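PDB 3V7B: DUF2020 domain-containing protein from Corynebacterium diphtheriae, which is of unknown function and belongs to a family whose fold is probably related to that of Mog1p and PsbP. Local coordinates for residues A[36-48]-A[58-70]. Sequence-based numbering, arbitrary orientation.
Sequences VADTNGQRMTGQG and CVFWSYPEAPQAT. With EDO (1,2-ethanediol), chain C.
C58, tied to C28 by a disulfide, sets its CA 3.4 Å from G48 O. V59 and G48 form a hydrogen-bonded antiparallel pair, with V59 N 2.9 Å from G48 O and V59 O accepting from G48 N. F60 turns to the helix side of the sheet, where CG1 of V36, anti to its backbone N (chi1 170°), lies over one ring face, 4.1 Å from the F60 centroid. The Q47 side chain runs alongside this ring, its amide plane inclined 62° to it and its OE1 hydrogen-bonded to S33 OG, while the bent chain of selenomethionine M44 brings SE to the ring edge, 5.3 Å from the F60 centroid, a Met-aromatic contact. On the other sheet face W61 sets its ring edge against the backbone of G46 and G48. W61 O takes T45 N at 2.8 Å and, weakly, G46 N, so two residues face one in a classic beta bulge. Beyond the turn, Q68 and Q42 run past each other in opposite directions, and Q68 NE2 reaches Q42 O at 3.0 Å from above the carbonyl plane, pinning the helix-to-strand connection. Strands 46-50 and 57-61 form the hairpin at one edge of the antiparallel sheet, the face bearing F60 packed by helix 33-40, with M141 of helix 135-149 beside it.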
loop_
_atom_site.group_PDB
_atom_site.type_symbol
_atom_site.label_atom_id
_atom_site.label_comp_id
_atom_site.label_asym_id
_atom_site.label_seq_id
_atom_site.Cartn_x
_atom_site.Cartn_y
_atom_site.Cartn_z
ATOM N N VAL A 36 -4.874 8.715 -8.450
ATOM C CA VAL A 36 -4.210 8.794 -7.183
ATOM C C VAL A 36 -3.994 10.222 -6.711
ATOM O O VAL A 36 -4.231 10.532 -5.519
ATOM C CB VAL A 36 -2.859 8.082 -7.202
ATOM C CG1 VAL A 36 -2.067 8.394 -5.933
ATOM C CG2 VAL A 36 -3.052 6.577 -7.389
ATOM N N ALA A 37 -3.617 11.124 -7.630
ATOM C CA ALA A 37 -3.441 12.557 -7.241
ATOM C C ALA A 37 -4.750 13.135 -6.756
ATOM O O ALA A 37 -4.810 13.787 -5.683
ATOM C CB ALA A 37 -2.817 13.390 -8.355
ATOM N N ASP A 38 -5.844 12.824 -7.463
ATOM C CA ASP A 38 -7.182 13.330 -7.057
ATOM C C ASP A 38 -7.676 12.746 -5.751
ATOM O O ASP A 38 -8.213 13.461 -4.922
ATOM C CB ASP A 38 -8.201 13.088 -8.173
ATOM C CG ASP A 38 -8.014 14.064 -9.333
ATOM O OD1 ASP A 38 -7.596 15.212 -9.071
ATOM O OD2 ASP A 38 -8.244 13.712 -10.510
ATOM N N THR A 39 -7.523 11.444 -5.586
ATOM C CA THR A 39 -7.952 10.697 -4.356
ATOM C C THR A 39 -7.162 11.103 -3.136
ATOM O O THR A 39 -7.748 11.505 -2.110
ATOM C CB THR A 39 -7.811 9.178 -4.550
ATOM O OG1 THR A 39 -8.546 8.807 -5.719
ATOM C CG2 THR A 39 -8.386 8.408 -3.265
ATOM N N ASN A 40 -5.829 11.079 -3.270
ATOM C CA ASN A 40 -4.931 11.439 -2.129
ATOM C C ASN A 40 -4.884 12.976 -1.914
ATOM O O ASN A 40 -4.932 13.429 -0.798
ATOM C CB ASN A 40 -3.554 10.860 -2.273
ATOM C CG ASN A 40 -2.830 10.714 -0.950
ATOM O OD1 ASN A 40 -1.738 11.241 -0.759
ATOM N ND2 ASN A 40 -3.380 9.931 -0.093
ATOM N N GLY A 41 -4.843 13.750 -2.983
ATOM C CA GLY A 41 -5.076 15.176 -2.838
ATOM C C GLY A 41 -3.910 16.098 -3.088
ATOM O O GLY A 41 -4.072 17.318 -2.931
ATOM N N GLN A 42 -2.780 15.559 -3.521
ATOM C CA GLN A 42 -1.611 16.380 -3.804
ATOM C C GLN A 42 -1.131 16.156 -5.202
ATOM O O GLN A 42 -1.170 15.024 -5.719
ATOM C CB GLN A 42 -0.466 16.075 -2.849
ATOM C CG GLN A 42 -0.799 16.343 -1.399
ATOM C CD GLN A 42 0.391 16.065 -0.461
ATOM O OE1 GLN A 42 1.209 15.180 -0.705
ATOM N NE2 GLN A 42 0.506 16.880 0.576
ATOM N N ARG A 43 -0.672 17.237 -5.844
ATOM C CA ARG A 43 -0.068 17.100 -7.148
ATOM C C ARG A 43 1.137 16.148 -7.222
ATOM O O ARG A 43 1.957 16.108 -6.307
ATOM C CB ARG A 43 0.323 18.471 -7.688
ATOM C CG ARG A 43 -0.914 19.355 -7.851
ATOM C CD ARG A 43 -0.505 20.770 -8.199
ATOM N NE ARG A 43 -1.614 21.722 -8.284
ATOM C CZ ARG A 43 -2.155 22.362 -7.234
ATOM N NH1 ARG A 43 -1.735 22.131 -5.991
ATOM N NH2 ARG A 43 -3.126 23.252 -7.402
HETATM N N MSE A 44 1.248 15.418 -8.332
HETATM C CA MSE A 44 2.338 14.450 -8.553
HETATM C C MSE A 44 3.641 15.099 -9.023
HETATM O O MSE A 44 3.677 15.851 -10.042
HETATM C CB MSE A 44 1.935 13.380 -9.595
HETATM C CG MSE A 44 2.731 12.041 -9.514
HETATM SE SE MSE A 44 2.162 10.953 -8.003
HETATM C CE MSE A 44 0.360 10.597 -8.503
ATOM N N THR A 45 4.705 14.795 -8.314
ATOM C CA THR A 45 6.051 15.097 -8.752
ATOM C C THR A 45 6.655 13.926 -9.515
ATOM O O THR A 45 7.416 14.117 -10.447
ATOM C CB THR A 45 6.982 15.388 -7.561
ATOM O OG1 THR A 45 6.560 16.613 -6.950
ATOM C CG2 THR A 45 8.370 15.614 -8.072
ATOM N N GLY A 46 6.382 12.716 -9.073
ATOM C CA GLY A 46 6.969 11.545 -9.714
ATOM C C GLY A 46 6.457 10.302 -9.034
ATOM O O GLY A 46 5.724 10.402 -8.013
ATOM N N GLN A 47 6.858 9.145 -9.567
ATOM C CA GLN A 47 6.402 7.870 -9.049
ATOM C C GLN A 47 7.318 6.767 -9.478
ATOM O O GLN A 47 8.026 6.941 -10.407
ATOM C CB GLN A 47 4.978 7.584 -9.491
ATOM C CG GLN A 47 4.816 7.252 -10.962
ATOM C CD GLN A 47 3.354 7.322 -11.341
ATOM O OE1 GLN A 47 2.926 8.317 -11.904
ATOM N NE2 GLN A 47 2.594 6.297 -11.003
ATOM N N GLY A 48 7.321 5.652 -8.751
ATOM C CA GLY A 48 8.133 4.471 -9.175
ATOM C C GLY A 48 7.510 3.180 -8.699
ATOM O O GLY A 48 6.485 3.208 -8.033
ATOM N N CYS A 58 4.084 0.232 -5.632
ATOM C CA CYS A 58 4.004 1.517 -6.353
ATOM C C CYS A 58 4.133 2.624 -5.292
ATOM O O CYS A 58 3.470 2.616 -4.248
ATOM C CB CYS A 58 2.694 1.685 -7.120
ATOM S SG CYS A 58 2.472 0.445 -8.431
ATOM N N VAL A 59 4.959 3.603 -5.604
ATOM C CA VAL A 59 5.160 4.744 -4.686
ATOM C C VAL A 59 4.970 6.063 -5.418
ATOM O O VAL A 59 5.408 6.206 -6.562
ATOM C CB VAL A 59 6.548 4.732 -4.124
ATOM C CG1 VAL A 59 6.672 5.833 -3.030
ATOM C CG2 VAL A 59 6.870 3.357 -3.536
ATOM N N PHE A 60 4.260 6.991 -4.766
ATOM C CA PHE A 60 3.836 8.188 -5.399
ATOM C C PHE A 60 4.272 9.370 -4.540
ATOM O O PHE A 60 3.956 9.467 -3.360
ATOM C CB PHE A 60 2.319 8.256 -5.596
ATOM C CG PHE A 60 1.685 7.040 -6.236
ATOM C CD1 PHE A 60 1.524 6.959 -7.613
ATOM C CD2 PHE A 60 1.317 5.936 -5.464
ATOM C CE1 PHE A 60 0.881 5.890 -8.201
ATOM C CE2 PHE A 60 0.768 4.813 -6.088
ATOM C CZ PHE A 60 0.550 4.797 -7.457
ATOM N N TRP A 61 4.968 10.286 -5.195
ATOM C CA TRP A 61 5.521 11.472 -4.574
ATOM C C TRP A 61 4.879 12.752 -5.032
ATOM O O TRP A 61 4.577 12.931 -6.205
ATOM C CB TRP A 61 7.014 11.600 -4.896
ATOM C CG TRP A 61 7.879 10.733 -4.043
ATOM C CD1 TRP A 61 8.460 11.021 -2.783
ATOM C CD2 TRP A 61 8.374 9.448 -4.423
ATOM N NE1 TRP A 61 9.229 9.981 -2.341
ATOM C CE2 TRP A 61 9.223 8.986 -3.330
ATOM C CE3 TRP A 61 8.160 8.627 -5.531
ATOM C CZ2 TRP A 61 9.784 7.747 -3.342
ATOM C CZ3 TRP A 61 8.786 7.384 -5.540
ATOM C CH2 TRP A 61 9.564 6.966 -4.468
ATOM N N SER A 62 4.694 13.657 -4.076
ATOM C CA SER A 62 4.408 15.068 -4.337
ATOM C C SER A 62 5.609 15.889 -3.872
ATOM O O SER A 62 6.726 15.386 -3.853
ATOM C CB SER A 62 3.165 15.518 -3.597
ATOM O OG SER A 62 2.706 16.794 -4.075
ATOM N N TYR A 63 5.401 17.129 -3.453
ATOM C CA TYR A 63 6.536 17.953 -3.112
ATOM C C TYR A 63 7.324 17.514 -1.836
ATOM O O TYR A 63 8.540 17.716 -1.768
ATOM C CB TYR A 63 6.113 19.432 -3.014
ATOM C CG TYR A 63 5.113 19.720 -1.904
ATOM C CD1 TYR A 63 5.551 20.020 -0.582
ATOM C CD2 TYR A 63 3.740 19.705 -2.154
ATOM C CE1 TYR A 63 4.635 20.280 0.445
ATOM C CE2 TYR A 63 2.835 19.960 -1.139
ATOM C CZ TYR A 63 3.293 20.243 0.152
ATOM O OH TYR A 63 2.392 20.460 1.154
ATOM N N PRO A 64 6.666 16.920 -0.828
ATOM C CA PRO A 64 7.505 16.501 0.326
ATOM C C PRO A 64 8.551 15.446 -0.004
ATOM O O PRO A 64 8.475 14.727 -1.022
ATOM C CB PRO A 64 6.479 15.911 1.313
ATOM C CG PRO A 64 5.192 16.520 0.936
ATOM C CD PRO A 64 5.238 16.693 -0.569
ATOM N N GLU A 65 9.537 15.299 0.863
ATOM C CA GLU A 65 10.507 14.221 0.709
ATOM C C GLU A 65 9.837 12.817 0.831
ATOM O O GLU A 65 10.037 11.885 -0.032
ATOM C CB GLU A 65 11.607 14.418 1.762
ATOM C CG GLU A 65 12.361 15.744 1.640
ATOM C CD GLU A 65 13.521 15.660 0.667
ATOM O OE1 GLU A 65 13.371 15.012 -0.393
ATOM O OE2 GLU A 65 14.586 16.253 0.957
ATOM N N ALA A 66 9.044 12.654 1.884
ATOM C CA ALA A 66 8.294 11.430 2.130
ATOM C C ALA A 66 7.180 11.268 1.055
ATOM O O ALA A 66 6.484 12.213 0.719
ATOM C CB ALA A 66 7.675 11.476 3.541
ATOM N N PRO A 67 6.984 10.059 0.552
ATOM C CA PRO A 67 5.955 9.921 -0.480
ATOM C C PRO A 67 4.549 10.358 -0.038
ATOM O O PRO A 67 4.234 10.309 1.167
ATOM C CB PRO A 67 5.997 8.430 -0.837
ATOM C CG PRO A 67 6.977 7.802 0.051
ATOM C CD PRO A 67 7.755 8.825 0.784
ATOM N N GLN A 68 3.689 10.714 -0.988
ATOM C CA GLN A 68 2.297 11.024 -0.623
ATOM C C GLN A 68 1.510 9.714 -0.389
ATOM O O GLN A 68 0.571 9.693 0.396
ATOM C CB GLN A 68 1.593 11.966 -1.614
ATOM C CG GLN A 68 1.231 11.354 -2.983
ATOM C CD GLN A 68 0.266 12.289 -3.715
ATOM O OE1 GLN A 68 -0.786 12.631 -3.193
ATOM N NE2 GLN A 68 0.688 12.798 -4.862
ATOM N N ALA A 69 1.840 8.658 -1.103
ATOM C CA ALA A 69 1.152 7.364 -0.955
ATOM C C ALA A 69 2.104 6.255 -1.364
ATOM O O ALA A 69 2.899 6.352 -2.318
ATOM C CB ALA A 69 -0.131 7.304 -1.810
ATOM N N THR A 70 1.982 5.160 -0.667
ATOM C CA THR A 70 2.735 3.962 -0.982
ATOM C C THR A 70 1.765 2.785 -0.992
ATOM O O THR A 70 0.994 2.598 -0.031
ATOM C CB THR A 70 3.816 3.721 0.114
ATOM O OG1 THR A 70 4.768 4.808 0.142
ATOM C CG2 THR A 70 4.516 2.346 -0.063
HETATM C C1 EDO C . 3.762 8.325 3.732
HETATM O O1 EDO C . 4.996 8.899 3.271
HETATM C C2 EDO C . 3.205 7.398 2.639
HETATM O O2 EDO C . 4.070 6.332 2.181
#